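Local coordinates for protein aeromonas extracellular serine protease (Aeromonas sobria, PDB 3WQB) that preferentially cleaves peptide bonds that follow two basic residues, one of them lysine, as a secreted, calcium-binding serine protease of the furin subfamily, at residues G95-V100 with W158-G163; Q140-N145 with R169-F174. The protein carries 1 engineered substitution. One frame throughout, in Å; residues are numbered along the deposited sequence.

Contact 1. Residues G95-V100 with W158-G163; sequences GSKNVV and WLYALG
K97 lies across one face of the Y160 ring. The two side chains cross at about a right angle. The closest touch is K97 CD on Y160 CE1, at 3.7 Å. This methylene makes a CH-pi contact, 3.9 Å from the centroid of the Y160 ring and displaced from its centre toward the rim. K97 CB also touches the ring, 3.9 Å from Y160 CE1.

The same lysine makes a cation-pi contact. K97 NZ sits over the face, 4.5 Å from the centroid of the Y160 ring and 16° off its normal. The extended lysine chain, with CG anti to the backbone N (chi1 -172°), carries the ammonium over the ring, so that the methylenes and the ammonium lie over the same face.

The polar link runs through water. Water 1 lies in the ring plane at the edge of Y160, 2.6 Å from Y160 OH. It donates a hydrogen bond of 2.8 Å to G95 O. No direct hydrogen bond joins the two segments.

The contact is small, burying 135 Å² in all. It joins the loop between strand 73-77 and helix 115-124 to helix 155-164, near the surface of the protease domain. The loop is tied to strand 140-144 by backbone bonding of K97 with G143 and by S96 OG with G143 N. F144 of that strand touches both K97 and Y160. On the helix, W158, A161 and L162 pack on V77 of strand 73-77, and L159 and L162 meet helix 191-205.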
# COMPACT_ATOMS: atom_id res chain seq x y z
N GLY A 95 1.92 4.02 -24.75
CA GLY A 95 2.96 4.23 -23.75
C GLY A 95 3.23 3.09 -22.79
O GLY A 95 4.20 3.14 -22.05
N SER A 96 2.38 2.06 -22.79
CA SER A 96 2.67 0.87 -21.99
C SER A 96 4.05 0.31 -22.34
O SER A 96 4.52 0.47 -23.47
CB SER A 96 1.65 -0.23 -22.25
OG SER A 96 0.34 0.14 -21.84
N LYS A 97 4.67 -0.36 -21.37
CA LYS A 97 5.95 -1.02 -21.60
C LYS A 97 6.00 -2.39 -20.94
O LYS A 97 5.62 -2.57 -19.77
CB LYS A 97 7.13 -0.16 -21.12
CG LYS A 97 8.48 -0.74 -21.52
CD LYS A 97 9.65 0.18 -21.21
CE LYS A 97 10.96 -0.52 -21.54
NZ LYS A 97 12.12 0.38 -21.28
N ASN A 98 6.46 -3.35 -21.72
CA ASN A 98 6.83 -4.65 -21.21
C ASN A 98 8.29 -4.55 -20.79
O ASN A 98 9.19 -4.45 -21.63
CB ASN A 98 6.64 -5.71 -22.29
CG ASN A 98 6.76 -7.10 -21.75
OD1 ASN A 98 7.64 -7.39 -20.95
ND2 ASN A 98 5.86 -7.99 -22.18
N VAL A 99 8.54 -4.55 -19.48
CA VAL A 99 9.91 -4.34 -19.00
C VAL A 99 10.76 -5.61 -19.10
O VAL A 99 11.98 -5.55 -18.96
CB VAL A 99 9.94 -3.75 -17.56
CG1 VAL A 99 9.19 -2.43 -17.51
CG2 VAL A 99 9.39 -4.74 -16.53
N VAL A 100 10.11 -6.74 -19.36
CA VAL A 100 10.83 -8.00 -19.57
C VAL A 100 11.37 -8.08 -21.01
O VAL A 100 12.55 -8.35 -21.21
CB VAL A 100 9.94 -9.23 -19.23
CG1 VAL A 100 10.70 -10.53 -19.48
CG2 VAL A 100 9.47 -9.15 -17.78
N TRP A 158 11.02 0.83 -12.29
CA TRP A 158 10.13 1.55 -11.36
C TRP A 158 10.00 3.02 -11.78
O TRP A 158 8.90 3.54 -11.87
CB TRP A 158 10.60 1.45 -9.90
CG TRP A 158 10.47 0.09 -9.28
CD1 TRP A 158 11.49 -0.70 -8.82
CD2 TRP A 158 9.26 -0.63 -9.03
NE1 TRP A 158 10.99 -1.87 -8.29
CE2 TRP A 158 9.63 -1.86 -8.42
CE3 TRP A 158 7.90 -0.37 -9.26
CZ2 TRP A 158 8.69 -2.82 -8.04
CZ3 TRP A 158 6.96 -1.34 -8.89
CH2 TRP A 158 7.36 -2.54 -8.28
N LEU A 159 11.13 3.67 -12.03
CA LEU A 159 11.14 5.04 -12.52
C LEU A 159 10.31 5.19 -13.79
O LEU A 159 9.48 6.10 -13.90
CB LEU A 159 12.58 5.49 -12.78
CG LEU A 159 13.45 5.70 -11.54
CD1 LEU A 159 14.88 5.93 -11.97
CD2 LEU A 159 12.93 6.87 -10.70
N TYR A 160 10.51 4.28 -14.75
CA TYR A 160 9.83 4.34 -16.03
C TYR A 160 8.31 4.32 -15.86
O TYR A 160 7.58 5.05 -16.56
CB TYR A 160 10.29 3.21 -16.96
CG TYR A 160 9.92 3.49 -18.41
CD1 TYR A 160 8.65 3.17 -18.91
CD2 TYR A 160 10.83 4.10 -19.26
CE1 TYR A 160 8.30 3.45 -20.22
CE2 TYR A 160 10.49 4.38 -20.57
CZ TYR A 160 9.23 4.06 -21.04
OH TYR A 160 8.89 4.35 -22.34
N ALA A 161 7.84 3.48 -14.94
CA ALA A 161 6.41 3.23 -14.76
C ALA A 161 5.72 4.26 -13.87
O ALA A 161 4.51 4.46 -14.00
CB ALA A 161 6.22 1.86 -14.16
N LEU A 162 6.47 4.88 -12.97
CA LEU A 162 5.87 5.65 -11.89
C LEU A 162 6.01 7.17 -12.08
O LEU A 162 5.89 7.95 -11.14
CB LEU A 162 6.43 5.19 -10.54
CG LEU A 162 5.89 3.83 -10.06
CD1 LEU A 162 6.77 3.24 -8.98
CD2 LEU A 162 4.43 3.95 -9.58
N GLY A 163 6.26 7.59 -13.32
CA GLY A 163 6.17 9.00 -13.67
C GLY A 163 7.43 9.68 -14.14
O GLY A 163 7.39 10.85 -14.49
O HOH W 1 6.67 3.51 -23.35

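Contact 2. Residues Q140-N145 with R169-F174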
# COMPACT_ATOMS: atom_id res chain seq x y z
N GLN A 140 -8.31 6.43 -19.32
CA GLN A 140 -7.37 5.80 -20.25
C GLN A 140 -6.25 5.10 -19.50
O GLN A 140 -5.70 5.66 -18.56
CB GLN A 140 -6.79 6.83 -21.22
CG GLN A 140 -7.82 7.44 -22.16
CD GLN A 140 -7.80 6.82 -23.54
OE1 GLN A 140 -8.49 5.84 -23.80
NE2 GLN A 140 -7.02 7.41 -24.44
N LEU A 141 -5.91 3.89 -19.93
CA LEU A 141 -4.95 3.04 -19.22
C LEU A 141 -3.62 2.87 -19.92
O LEU A 141 -3.55 2.82 -21.17
CB LEU A 141 -5.53 1.63 -19.06
CG LEU A 141 -6.84 1.46 -18.30
CD1 LEU A 141 -7.43 0.10 -18.64
CD2 LEU A 141 -6.58 1.62 -16.82
N GLN A 142 -2.57 2.79 -19.12
CA GLN A 142 -1.30 2.22 -19.54
C GLN A 142 -0.94 1.09 -18.58
O GLN A 142 -1.31 1.13 -17.40
CB GLN A 142 -0.17 3.24 -19.47
CG GLN A 142 -0.21 4.34 -20.49
CD GLN A 142 0.83 5.39 -20.18
OE1 GLN A 142 1.22 5.56 -19.01
NE2 GLN A 142 1.30 6.09 -21.20
N GLY A 143 -0.20 0.10 -19.07
CA GLY A 143 0.27 -0.99 -18.21
C GLY A 143 1.79 -1.10 -18.21
O GLY A 143 2.43 -0.94 -19.25
N PHE A 144 2.35 -1.38 -17.04
CA PHE A 144 3.79 -1.58 -16.89
C PHE A 144 3.95 -2.82 -16.03
O PHE A 144 3.55 -2.81 -14.86
CB PHE A 144 4.44 -0.36 -16.24
CG PHE A 144 4.22 0.91 -17.00
CD1 PHE A 144 5.02 1.22 -18.09
CD2 PHE A 144 3.20 1.78 -16.64
CE1 PHE A 144 4.81 2.39 -18.83
CE2 PHE A 144 2.99 2.94 -17.37
CZ PHE A 144 3.79 3.25 -18.47
N ASN A 145 4.49 -3.89 -16.62
CA ASN A 145 4.47 -5.20 -15.98
C ASN A 145 5.64 -5.45 -15.02
O ASN A 145 6.34 -6.47 -15.11
CB ASN A 145 4.36 -6.32 -17.04
CG ASN A 145 5.58 -6.41 -17.95
OD1 ASN A 145 6.33 -5.46 -18.09
ND2 ASN A 145 5.75 -7.56 -18.58
N ARG A 169 4.78 10.13 -17.43
CA ARG A 169 4.76 11.38 -16.67
C ARG A 169 3.38 12.04 -16.63
O ARG A 169 3.04 12.68 -15.65
CB ARG A 169 5.83 12.37 -17.17
CG ARG A 169 5.66 12.87 -18.59
CD ARG A 169 6.78 13.83 -19.01
NE ARG A 169 8.08 13.16 -19.10
CZ ARG A 169 9.06 13.26 -18.21
NH1 ARG A 169 8.92 14.04 -17.14
NH2 ARG A 169 10.18 12.59 -18.39
N ASP A 170 2.60 11.85 -17.69
CA ASP A 170 1.31 12.52 -17.82
C ASP A 170 0.11 11.70 -17.36
O ASP A 170 -1.02 11.98 -17.73
CB ASP A 170 1.10 13.03 -19.25
CG ASP A 170 1.07 11.90 -20.27
OD1 ASP A 170 1.57 10.78 -19.97
OD2 ASP A 170 0.56 12.16 -21.39
N ASN A 171 0.37 10.69 -16.54
CA ASN A 171 -0.72 10.06 -15.81
C ASN A 171 -1.11 10.91 -14.62
O ASN A 171 -0.25 11.52 -13.98
CB ASN A 171 -0.34 8.67 -15.34
CG ASN A 171 -0.24 7.71 -16.48
OD1 ASN A 171 -1.25 7.37 -17.10
ND2 ASN A 171 0.98 7.28 -16.80
N ARG A 172 -2.41 10.95 -14.33
CA ARG A 172 -2.90 11.59 -13.12
C ARG A 172 -3.22 10.61 -11.99
O ARG A 172 -3.49 11.05 -10.88
CB ARG A 172 -4.12 12.47 -13.40
CG ARG A 172 -3.76 13.79 -14.09
CD ARG A 172 -4.80 14.87 -13.81
NE ARG A 172 -4.67 15.35 -12.44
CZ ARG A 172 -5.61 16.01 -11.76
NH1 ARG A 172 -6.80 16.29 -12.31
NH2 ARG A 172 -5.36 16.37 -10.50
N VAL A 173 -3.19 9.30 -12.26
CA VAL A 173 -3.37 8.29 -11.21
C VAL A 173 -2.34 7.20 -11.45
O VAL A 173 -2.19 6.71 -12.57
CB VAL A 173 -4.81 7.70 -11.21
CG1 VAL A 173 -4.96 6.73 -10.06
CG2 VAL A 173 -5.86 8.80 -11.10
N PHE A 174 -1.63 6.82 -10.39
CA PHE A 174 -0.73 5.66 -10.44
C PHE A 174 -1.25 4.59 -9.51
O PHE A 174 -1.25 4.76 -8.29
CB PHE A 174 0.70 6.05 -10.05
CG PHE A 174 1.36 6.94 -11.07
CD1 PHE A 174 1.25 8.32 -10.99
CD2 PHE A 174 2.08 6.39 -12.12
CE1 PHE A 174 1.85 9.14 -11.95
CE2 PHE A 174 2.67 7.19 -13.09
CZ PHE A 174 2.56 8.58 -13.00
O HOH W 2 -2.89 6.11 -19.03
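N171 and Q142 meet through their side-chain amides and account for most of the 109 Å² buried here. N171 ND2 donates to Q142 OE1 at 2.8 Å. The N-H points almost straight at the oxygen, with an angle of 176° at the hydrogen. Q142 OE1 lies in the amide plane of N171. Seen from the glutamine, the donor stands above the carbonyl plane, 36° out of it. The two amide planes are steeply turned, 69° apart.

Q142 reaches across from its strand with the chain extended beyond CG. Its amide is fixed from both ends, and that of N171 is held in a similar way. Q142 NE2 is hydrogen-bonded to P94 O and A167 O, while N171 ND2 also bonds S168 O, so both partners of ND2 are carbonyl oxygens. These bonds satisfy buried polar groups and set their rotation. R93 NH2 gives a hydrogen bond to N171 OD1 and forms a salt bridge with D170. Water 2 lies 2.8 Å from N171 OD1 and 2.9 Å from Q140 O. It bridges them and gives the two segments a second, indirect link.

The chain leaves the end of helix 155-164 and turns through 169-172 before entering strand 173-179. Strand 73-77 lies between this strand and 140-144 in the parallel sheet, and N171 touches its N73 and A75. The amide pair therefore joins the end of a beta-alpha-beta crossover to the edge strand from which that crossover starts, within the parallel alpha/beta fold of the subtilases.

Overall arrangement
The two contacts interlock along the chain. Their segments come in the order 95-100, 140-145, 158-163, 169-174, so each contact spans a segment of the other. Their centres are 9 Å apart, and all four segments belong to the subtilase domain. Strand 140-144, helix 155-164 and strand 173-179 follow one another and form one crossover of the parallel sheet. Contact 1 joins its helix to the loop before helix 115-124; contact 2 joins the middle of the first strand to the turn that leads into the second. Direct touches connect them: V99 N meets N145 OD1, and A161 O packs on F174 CE2. Both lie at the 140-144 edge of the sheet, where loop, crossover helix and turn come together.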